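Local coordinates for protein aspartate-semialdehyde dehydrogenase 2 (Vibrio cholerae, PDB 2R00) that catalyses the NADPH-dependent reductive dephosphorylation of L-aspartyl-4-phosphate to L-aspartate-semialdehyde, a step toward lysine, methionine and threonine, at residues L140-N153 against V248-V261. Residues are numbered along the deposited sequence; the frame is centred on the assembly and turned at random.
Sequences LKPIYDAVGIERIN and VHVETRAPIDAEQV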
# COMPACT_ATOMS: atom_id res chain seq x y z
N LEU A 140 -1.60 -16.50 -3.99
CA LEU A 140 -1.24 -17.12 -2.71
C LEU A 140 -1.31 -18.64 -2.67
O LEU A 140 -0.62 -19.28 -1.88
CB LEU A 140 -2.11 -16.56 -1.58
CG LEU A 140 -1.55 -15.47 -0.66
CD1 LEU A 140 -0.57 -14.55 -1.35
CD2 LEU A 140 -2.67 -14.68 0.01
N LYS A 141 -2.17 -19.22 -3.51
CA LYS A 141 -2.40 -20.66 -3.50
C LYS A 141 -1.13 -21.53 -3.56
O LYS A 141 -1.01 -22.47 -2.76
CB LYS A 141 -3.44 -21.07 -4.57
CG LYS A 141 -3.92 -22.53 -4.48
CD LYS A 141 -4.35 -22.93 -3.08
CE LYS A 141 -5.17 -24.22 -3.09
NZ LYS A 141 -4.66 -25.23 -4.05
N PRO A 142 -0.19 -21.24 -4.50
CA PRO A 142 1.07 -22.01 -4.50
C PRO A 142 1.86 -21.92 -3.19
O PRO A 142 2.48 -22.90 -2.79
CB PRO A 142 1.87 -21.35 -5.64
CG PRO A 142 0.82 -20.73 -6.52
CD PRO A 142 -0.22 -20.24 -5.58
N ILE A 143 1.85 -20.75 -2.55
CA ILE A 143 2.48 -20.60 -1.23
C ILE A 143 1.73 -21.39 -0.16
O ILE A 143 2.34 -22.09 0.65
CB ILE A 143 2.60 -19.10 -0.83
CG1 ILE A 143 3.38 -18.32 -1.90
CG2 ILE A 143 3.25 -18.98 0.56
CD1 ILE A 143 3.20 -16.78 -1.87
N TYR A 144 0.40 -21.28 -0.16
CA TYR A 144 -0.44 -22.04 0.76
C TYR A 144 -0.12 -23.53 0.67
O TYR A 144 0.16 -24.18 1.68
CB TYR A 144 -1.92 -21.80 0.44
CG TYR A 144 -2.87 -22.47 1.40
CD1 TYR A 144 -3.10 -21.93 2.66
CD2 TYR A 144 -3.56 -23.63 1.04
CE1 TYR A 144 -3.98 -22.53 3.55
CE2 TYR A 144 -4.45 -24.24 1.92
CZ TYR A 144 -4.65 -23.68 3.18
OH TYR A 144 -5.52 -24.27 4.08
N ASP A 145 -0.15 -24.06 -0.55
CA ASP A 145 0.15 -25.47 -0.82
C ASP A 145 1.53 -25.93 -0.30
O ASP A 145 1.64 -26.98 0.36
CB ASP A 145 0.02 -25.74 -2.33
CG ASP A 145 -1.43 -25.69 -2.81
OD1 ASP A 145 -2.34 -25.69 -1.95
OD2 ASP A 145 -1.65 -25.66 -4.04
N ALA A 146 2.56 -25.13 -0.57
CA ALA A 146 3.93 -25.48 -0.21
C ALA A 146 4.16 -25.45 1.30
O ALA A 146 4.67 -26.42 1.87
CB ALA A 146 4.93 -24.58 -0.92
N VAL A 147 3.78 -24.35 1.95
CA VAL A 147 4.17 -24.14 3.35
C VAL A 147 3.04 -23.73 4.31
O VAL A 147 3.28 -23.55 5.51
CB VAL A 147 5.32 -23.11 3.47
CG1 VAL A 147 6.64 -23.72 3.00
CG2 VAL A 147 5.01 -21.85 2.68
N GLY A 148 1.83 -23.60 3.80
CA GLY A 148 0.68 -23.22 4.64
C GLY A 148 0.66 -21.73 4.91
O GLY A 148 1.67 -21.05 4.76
N ILE A 149 -0.51 -21.21 5.28
CA ILE A 149 -0.65 -19.80 5.63
C ILE A 149 -1.38 -19.66 6.96
O ILE A 149 -2.49 -20.17 7.13
CB ILE A 149 -1.36 -18.97 4.53
CG1 ILE A 149 -0.58 -19.02 3.21
CG2 ILE A 149 -1.55 -17.51 4.99
CD1 ILE A 149 -1.29 -18.38 2.05
N GLU A 150 -0.74 -18.95 7.88
CA GLU A 150 -1.27 -18.70 9.21
C GLU A 150 -2.06 -17.39 9.21
O GLU A 150 -3.19 -17.34 9.70
CB GLU A 150 -0.10 -18.63 10.20
CG GLU A 150 -0.48 -18.55 11.67
CD GLU A 150 0.75 -18.63 12.58
OE1 GLU A 150 0.60 -19.10 13.74
OE2 GLU A 150 1.86 -18.23 12.14
N ARG A 151 -1.45 -16.35 8.65
CA ARG A 151 -2.04 -15.02 8.64
C ARG A 151 -1.73 -14.27 7.34
O ARG A 151 -0.60 -14.31 6.85
CB ARG A 151 -1.52 -14.23 9.84
CG ARG A 151 -2.27 -12.95 10.13
CD ARG A 151 -1.65 -12.20 11.30
NE ARG A 151 -1.00 -13.11 12.24
CZ ARG A 151 0.30 -13.09 12.52
NH1 ARG A 151 1.08 -12.17 11.97
NH2 ARG A 151 0.81 -13.97 13.37
N ILE A 152 -2.76 -13.62 6.79
CA ILE A 152 -2.60 -12.71 5.64
C ILE A 152 -2.97 -11.30 6.07
O ILE A 152 -4.07 -11.06 6.59
CB ILE A 152 -3.52 -13.09 4.44
CG1 ILE A 152 -3.24 -14.52 3.94
CG2 ILE A 152 -3.36 -12.08 3.28
CD1 ILE A 152 -4.40 -15.15 3.14
N ASN A 153 -2.04 -10.37 5.87
CA ASN A 153 -2.33 -8.95 5.95
C ASN A 153 -2.25 -8.36 4.54
O ASN A 153 -1.22 -8.49 3.85
CB ASN A 153 -1.37 -8.24 6.92
CG ASN A 153 -1.70 -8.54 8.39
OD1 ASN A 153 -1.83 -9.69 8.79
ND2 ASN A 153 -1.84 -7.48 9.20
N VAL A 248 0.54 -7.55 -0.33
CA VAL A 248 0.22 -8.75 0.45
C VAL A 248 1.39 -9.17 1.33
O VAL A 248 2.51 -9.35 0.85
CB VAL A 248 -0.17 -9.98 -0.45
CG1 VAL A 248 -0.71 -11.13 0.42
CG2 VAL A 248 -1.19 -9.59 -1.50
N HIS A 249 1.12 -9.30 2.63
CA HIS A 249 2.05 -9.96 3.52
C HIS A 249 1.43 -11.25 4.04
O HIS A 249 0.28 -11.25 4.50
CB HIS A 249 2.43 -9.06 4.71
CG HIS A 249 3.28 -9.76 5.73
ND1 HIS A 249 4.64 -9.88 5.60
CD2 HIS A 249 2.95 -10.42 6.86
CE1 HIS A 249 5.12 -10.56 6.63
NE2 HIS A 249 4.11 -10.90 7.41
N VAL A 250 2.19 -12.35 3.95
CA VAL A 250 1.74 -13.63 4.48
C VAL A 250 2.70 -14.22 5.52
O VAL A 250 3.91 -14.20 5.36
CB VAL A 250 1.41 -14.67 3.36
CG1 VAL A 250 0.31 -14.13 2.45
CG2 VAL A 250 2.62 -15.03 2.55
N GLU A 251 2.11 -14.69 6.61
CA GLU A 251 2.82 -15.41 7.64
C GLU A 251 2.58 -16.88 7.32
O GLU A 251 1.44 -17.36 7.36
CB GLU A 251 2.25 -15.02 9.00
CG GLU A 251 3.14 -15.29 10.18
CD GLU A 251 4.45 -14.52 10.15
OE1 GLU A 251 5.45 -15.13 10.55
OE2 GLU A 251 4.50 -13.35 9.72
N THR A 252 3.65 -17.58 6.93
CA THR A 252 3.55 -18.99 6.52
C THR A 252 3.75 -19.93 7.71
O THR A 252 4.21 -19.50 8.78
CB THR A 252 4.55 -19.32 5.38
OG1 THR A 252 5.88 -19.11 5.84
CG2 THR A 252 4.30 -18.44 4.16
N ARG A 253 3.39 -21.20 7.55
CA ARG A 253 3.55 -22.16 8.66
C ARG A 253 4.93 -22.81 8.64
O ARG A 253 5.38 -23.35 9.64
CB ARG A 253 2.42 -23.20 8.68
CG ARG A 253 1.02 -22.61 8.87
CD ARG A 253 -0.02 -23.67 9.23
NE ARG A 253 -1.39 -23.15 9.18
CZ ARG A 253 -2.00 -22.52 10.18
NH1 ARG A 253 -1.39 -22.32 11.34
NH2 ARG A 253 -3.25 -22.09 10.03
N ALA A 254 5.60 -22.74 7.49
CA ALA A 254 7.00 -23.14 7.36
C ALA A 254 7.77 -22.07 6.59
O ALA A 254 7.19 -21.39 5.73
CB ALA A 254 7.11 -24.48 6.64
N PRO A 255 9.08 -21.92 6.88
CA PRO A 255 9.88 -20.91 6.17
C PRO A 255 9.94 -21.22 4.69
O PRO A 255 9.96 -22.39 4.31
CB PRO A 255 11.28 -21.06 6.78
CG PRO A 255 11.10 -21.83 8.03
CD PRO A 255 9.89 -22.67 7.85
N ILE A 256 9.96 -20.18 3.86
CA ILE A 256 10.14 -20.34 2.42
C ILE A 256 10.87 -19.13 1.82
O ILE A 256 10.54 -17.98 2.13
CB ILE A 256 8.80 -20.61 1.68
CG1 ILE A 256 9.06 -21.04 0.24
CG2 ILE A 256 7.85 -19.39 1.77
CD1 ILE A 256 7.83 -21.55 -0.49
N ASP A 257 11.86 -19.40 0.98
CA ASP A 257 12.70 -18.35 0.42
C ASP A 257 11.97 -17.64 -0.71
O ASP A 257 11.27 -18.28 -1.50
CB ASP A 257 14.03 -18.92 -0.08
CG ASP A 257 15.14 -17.88 -0.09
OD1 ASP A 257 15.08 -16.93 -0.91
OD2 ASP A 257 16.08 -18.02 0.73
N ALA A 258 12.14 -16.32 -0.77
CA ALA A 258 11.57 -15.50 -1.84
C ALA A 258 11.88 -16.08 -3.22
O ALA A 258 11.03 -16.07 -4.11
CB ALA A 258 12.08 -14.08 -1.74
N GLU A 259 13.10 -16.59 -3.39
CA GLU A 259 13.54 -17.17 -4.65
C GLU A 259 12.71 -18.39 -5.02
O GLU A 259 12.40 -18.60 -6.18
CB GLU A 259 15.02 -17.56 -4.59
CG GLU A 259 15.97 -16.39 -4.46
CD GLU A 259 16.03 -15.51 -5.71
OE1 GLU A 259 15.68 -16.00 -6.81
OE2 GLU A 259 16.42 -14.33 -5.58
N GLN A 260 12.35 -19.19 -4.01
CA GLN A 260 11.53 -20.37 -4.23
C GLN A 260 10.13 -19.96 -4.68
O GLN A 260 9.65 -20.43 -5.72
CB GLN A 260 11.48 -21.26 -2.98
CG GLN A 260 12.86 -21.76 -2.53
CD GLN A 260 12.86 -22.43 -1.15
OE1 GLN A 260 12.49 -21.82 -0.14
NE2 GLN A 260 13.31 -23.68 -1.11
N VAL A 261 9.49 -19.06 -3.93
CA VAL A 261 8.15 -18.62 -4.34
C VAL A 261 8.13 -17.92 -5.71
O VAL A 261 7.17 -18.08 -6.46
CB VAL A 261 7.33 -17.91 -3.19
CG1 VAL A 261 8.13 -17.80 -1.91
CG2 VAL A 261 6.75 -16.56 -3.63
O HOH W 1 -2.12 -23.56 6.37
O HOH W 2 -4.03 -22.38 7.62
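Glu-251 O is gripped by two successive amides of the facing strand. Glu-150 N donates to Glu-251 O at 2.7 Å, nearly along the C=O axis, and Arg-151 N adds a weak bond to the same oxygen at 3.3 Å. Two residues thus face one, a classic beta bulge. Beyond it the antiparallel pairing is regular: Glu-251 N binds Arg-151 O almost straight (177°), and Asn-153 and His-249 exchange a pair of backbone bonds. Next to the helix end, Arg-253 N is shared between Val-147 O, weakly, and Gly-148 O, which it meets from above the carbonyl plane. Gly-148 has positive phi where the chain leaves the helix.

The Arg-253 side chain runs extended to NE and lays its guanidinium over the backbone, with Glu-150 CA 3.9 Å above the centre of one face. Two waters at the guanidinium edge tie it to Ile-149: one takes bonds from Ile-149 N and Arg-253 NE, the other links Ile-149 O to NH2. Arg-151 and Glu-251 run side by side, their flat groups 19° apart, but the charges stay beyond salt-bridge range.

The other side of the strand pair is mostly apolar. Val-250 CG1 touches both Leu-140 CG and Ile-152 CG1, at 3.9 Å each. Ile-143 (chi1 -56°) holds CG1 beside the backbone N and CG2 anti to it. CG2 meets Thr-252 CG2, the two side chains crossing at about a right angle. Val-147 CG2 packs on Thr-252 CB (3.7 Å) and on Ile-256.

Helix 131-147 lies along one face of the dimerisation-domain sheet, beside helix 258-267, its 140-147 end nearly parallel to strand segment 248-252. Strand 149-159 sits between strands 230-238 and 244-252. The opposite face meets the second subunit, where Asn-153 ND2 bonds Asp-300 of that chain.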